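Local coordinates for protein DNA annealing helicase and endonuclease ZRANB3 (Homo sapiens, PDB 5MKW) that anneals complementary DNA strands and cuts DNA to keep stalled replication forks stable, here represented by its zinc-binding HNH nuclease domain, at residues 56-61 against 68-73. Residues are numbered along the deposited sequence; the frame is centred on the assembly and turned at random. Where two conformers were deposited one is given.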
ATOM      1  N   LEU A  56      -2.582  -5.940  12.943  1.00 22.60           N
ATOM      2  CA  LEU A  56      -3.729  -5.770  13.801  1.00 23.21           C
ATOM      3  C   LEU A  56      -4.010  -4.304  14.083  1.00 22.98           C
ATOM      4  O   LEU A  56      -5.144  -3.890  14.112  1.00 21.91           O
ATOM      5  CB  LEU A  56      -3.521  -6.520  15.104  1.00 24.24           C
ATOM      6  CG  LEU A  56      -4.601  -6.329  16.153  1.00 24.88           C
ATOM      7  CD1 LEU A  56      -5.968  -6.789  15.647  1.00 26.66           C
ATOM      8  CD2 LEU A  56      -4.250  -7.111  17.407  1.00 26.97           C
ATOM      9  N   GLU A  57      -2.960  -3.527  14.284  1.00 21.97           N
ATOM     10  CA  GLU A  57      -3.100  -2.108  14.557  1.00 24.24           C
ATOM     11  C   GLU A  57      -3.830  -1.412  13.384  1.00 22.74           C
ATOM     12  O   GLU A  57      -4.742  -0.604  13.557  1.00 22.93           O
ATOM     13  CB  GLU A  57      -1.679  -1.521  14.737  1.00 28.48           C
ATOM     14  CG  GLU A  57      -1.603  -0.003  14.899  1.00 34.42           C
ATOM     15  CD  GLU A  57      -2.193   0.468  16.238  1.00 42.37           C
ATOM     16  OE1 GLU A  57      -2.144  -0.304  17.231  1.00 46.08           O
ATOM     17  OE2 GLU A  57      -2.691   1.619  16.314  1.00 47.86           O
ATOM     18  N   GLN A  58      -3.463  -1.783  12.179  1.00 23.03           N
ATOM     19  CA  GLN A  58      -4.037  -1.128  11.008  1.00 22.97           C
ATOM     20  C   GLN A  58      -5.458  -1.594  10.816  1.00 22.04           C
ATOM     21  O   GLN A  58      -6.361  -0.797  10.545  1.00 21.06           O
ATOM     22  CB  GLN A  58      -3.178  -1.383   9.773  1.00 23.68           C
ATOM     23  CG  GLN A  58      -3.718  -0.656   8.566  1.00 25.64           C
ATOM     24  CD  GLN A  58      -2.718  -0.592   7.424  1.00 28.42           C
ATOM     25  OE1 GLN A  58      -1.523  -0.669   7.656  1.00 29.87           O
ATOM     26  NE2 GLN A  58      -3.201  -0.509   6.195  1.00 24.76           N
ATOM     27  N   LEU A  59      -5.666  -2.900  10.968  1.00 21.99           N
ATOM     28  CA  LEU A  59      -7.002  -3.473  10.882  1.00 20.89           C
ATOM     29  C   LEU A  59      -7.956  -2.851  11.912  1.00 21.52           C
ATOM     30  O   LEU A  59      -9.118  -2.544  11.594  1.00 21.24           O
ATOM     31  CB  LEU A  59      -6.959  -5.006  11.048  1.00 21.60           C
ATOM     32  CG  LEU A  59      -6.226  -5.723   9.920  1.00 22.28           C
ATOM     33  CD1 LEU A  59      -6.054  -7.203  10.249  1.00 23.97           C
ATOM     34  CD2 LEU A  59      -6.954  -5.534   8.583  1.00 21.52           C
ATOM     35  N   ASN A  60      -7.477  -2.595  13.133  1.00 23.20           N
ATOM     36  CA  ASN A  60      -8.330  -1.925  14.113  1.00 22.63           C
ATOM     37  C   ASN A  60      -8.704  -0.497  13.601  1.00 21.95           C
ATOM     38  O   ASN A  60      -9.830  -0.028  13.768  1.00 20.42           O
ATOM     39  CB  ASN A  60      -7.636  -1.805  15.465  1.00 23.57           C
ATOM     40  CG  ASN A  60      -7.553  -3.110  16.209  1.00 24.10           C
ATOM     41  OD1 ASN A  60      -8.313  -4.044  15.933  1.00 24.41           O
ATOM     42  ND2 ASN A  60      -6.662  -3.161  17.191  1.00 22.25           N
ATOM     43  N   GLU A  61      -7.776   0.192  12.964  1.00 22.67           N
ATOM     44  CA  GLU A  61      -8.112   1.537  12.422  1.00 24.92           C
ATOM     45  C   GLU A  61      -9.115   1.455  11.288  1.00 22.60           C
ATOM     46  O   GLU A  61      -9.971   2.340  11.113  1.00 22.61           O
ATOM     47  CB  GLU A  61      -6.896   2.223  11.865  1.00 27.86           C
ATOM     48  CG  GLU A  61      -5.925   2.729  12.909  1.00 33.59           C
ATOM     49  CD  GLU A  61      -4.682   3.256  12.240  1.00 39.72           C
ATOM     50  OE1 GLU A  61      -4.740   3.610  11.020  1.00 42.71           O
ATOM     51  OE2 GLU A  61      -3.620   3.252  12.902  1.00 49.83           O
ATOM     52  N   GLU A  68      -8.546   5.527   2.222  1.00 20.13           N
ATOM     53  CA  GLU A  68      -8.067   4.968   1.007  0.60 18.71           C
ATOM     54  C   GLU A  68      -6.626   4.450   1.198  1.00 18.87           C
ATOM     55  O   GLU A  68      -6.232   3.437   0.676  1.00 17.69           O
ATOM     56  CB  GLU A  68      -8.182   6.097  -0.078  0.60 20.29           C
ATOM     57  CG  GLU A  68      -9.645   6.526  -0.420  0.60 19.36           C
ATOM     58  CD  GLU A  68     -10.334   7.661   0.433  0.60 20.15           C
ATOM     59  OE1 GLU A  68      -9.926   7.953   1.626  0.60 16.03           O
ATOM     60  OE2 GLU A  68     -11.443   8.169  -0.065  0.60 17.34           O
ATOM     61  N   GLY A  69      -5.811   5.246   1.893  1.00 18.95           N
ATOM     62  CA  GLY A  69      -4.453   4.864   2.213  1.00 17.93           C
ATOM     63  C   GLY A  69      -4.253   3.599   3.040  1.00 17.41           C
ATOM     64  O   GLY A  69      -3.164   3.052   3.054  1.00 16.53           O
ATOM     65  N   HIS A  70      -5.300   3.097   3.685  1.00 17.23           N
ATOM     66  CA  HIS A  70      -5.227   1.795   4.326  1.00 17.59           C
ATOM     67  C   HIS A  70      -5.222   0.654   3.353  1.00 16.73           C
ATOM     68  O   HIS A  70      -4.852  -0.473   3.719  1.00 17.04           O
ATOM     69  CB  HIS A  70      -6.398   1.571   5.297  1.00 18.83           C
ATOM     70  CG  HIS A  70      -6.359   2.431   6.503  1.00 20.26           C
ATOM     71  ND1 HIS A  70      -7.494   3.000   7.029  1.00 20.24           N
ATOM     72  CD2 HIS A  70      -5.335   2.767   7.336  1.00 20.35           C
ATOM     73  CE1 HIS A  70      -7.181   3.642   8.140  1.00 22.49           C
ATOM     74  NE2 HIS A  70      -5.886   3.487   8.364  1.00 21.67           N
ATOM     75  N   PHE A  71      -5.724   0.903   2.154  1.00 16.31           N
ATOM     76  CA  PHE A  71      -5.945  -0.148   1.160  1.00 16.25           C
ATOM     77  C   PHE A  71      -4.886  -0.157   0.033  1.00 16.71           C
ATOM     78  O   PHE A  71      -4.503  -1.232  -0.449  1.00 16.61           O
ATOM     79  CB  PHE A  71      -7.365   0.008   0.593  1.00 16.94           C
ATOM     80  CG  PHE A  71      -8.444  -0.259   1.601  1.00 17.11           C
ATOM     81  CD1 PHE A  71      -8.803   0.716   2.524  1.00 17.00           C
ATOM     82  CD2 PHE A  71      -8.933  -1.532   1.767  1.00 16.96           C
ATOM     83  CE1 PHE A  71      -9.746   0.445   3.519  1.00 18.16           C
ATOM     84  CE2 PHE A  71      -9.847  -1.813   2.754  1.00 18.01           C
ATOM     85  CZ  PHE A  71     -10.279  -0.812   3.630  1.00 18.22           C
ATOM     86  N   TRP A  72      -4.493   1.020  -0.456  1.00 16.58           N
ATOM     87  CA  TRP A  72      -3.461   1.110  -1.506  1.00 16.90           C
ATOM     88  C   TRP A  72      -2.574   2.339  -1.325  1.00 16.84           C
ATOM     89  O   TRP A  72      -2.974   3.330  -0.714  1.00 16.51           O
ATOM     90  CB  TRP A  72      -4.049   1.070  -2.948  1.00 18.08           C
ATOM     91  CG  TRP A  72      -4.946   2.163  -3.315  1.00 18.33           C
ATOM     92  CD1 TRP A  72      -6.292   2.214  -3.121  1.00 20.06           C
ATOM     93  CD2 TRP A  72      -4.593   3.385  -3.979  1.00 20.84           C
ATOM     94  NE1 TRP A  72      -6.808   3.401  -3.592  1.00 20.87           N
ATOM     95  CE2 TRP A  72      -5.790   4.128  -4.148  1.00 20.89           C
ATOM     96  CE3 TRP A  72      -3.403   3.901  -4.483  1.00 23.23           C
ATOM     97  CZ2 TRP A  72      -5.828   5.369  -4.775  1.00 23.18           C
ATOM     98  CZ3 TRP A  72      -3.428   5.188  -5.083  1.00 24.55           C
ATOM     99  CH2 TRP A  72      -4.655   5.875  -5.256  1.00 24.16           C
ATOM    100  N   GLN A  73      -1.370   2.238  -1.882  1.00 16.52           N
ATOM    101  CA  GLN A  73      -0.317   3.241  -1.813  1.00 19.03           C
ATOM    102  C   GLN A  73       0.344   3.315  -3.200  1.00 19.69           C
ATOM    103  O   GLN A  73       0.405   2.299  -3.894  1.00 19.39           O
ATOM    104  CB  GLN A  73       0.764   2.784  -0.816  1.00 19.02           C
ATOM    105  CG  GLN A  73       0.351   2.810   0.640  1.00 20.56           C
ATOM    106  CD  GLN A  73       0.174   4.242   1.130  1.00 24.09           C
ATOM    107  OE1 GLN A  73       0.938   5.126   0.725  1.00 27.08           O
ATOM    108  NE2 GLN A  73      -0.937   4.518   1.808  1.00 25.10           N
TER
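With CG of His70 set anti to its own carbonyl carbon (chi1 -68°) and Glu61 carrying the same first torsion on an otherwise extended chain, imidazole and carboxylate converge from the two sides of the contact. His70 NE2 donates to Glu61 OE1 at 2.9 Å, meeting the oxygen nearly along its C-O axis; the bond is moderately bent, since the carboxylate oxygen lies 22° out of the ring plane. The two side chains cross at about a right angle, their flat groups turned 54° apart. Gln58, on the preceding turn of helix 56-64, slides past the imidazole in the opposite direction: its CG lies 4.0 Å from His70 CD2, and its NE2 lies 3.0 Å from His70 O. That carbonyl takes a hydrogen bond from Thr97 OG1 at the start of helix 97-118. His70 ND1 accepts from Gly67 N, so both ring nitrogens are engaged and the imidazole's rotation is fixed. Replacing His70 by alanine would probably leave the Glu61 carboxylate without this N-H donor and open a gap beside Gln58. The pairing thus joins helix 56-64 to the approach to the first strand of the HNH motif, and the carboxylate probably polarises the imidazole through NE2-H.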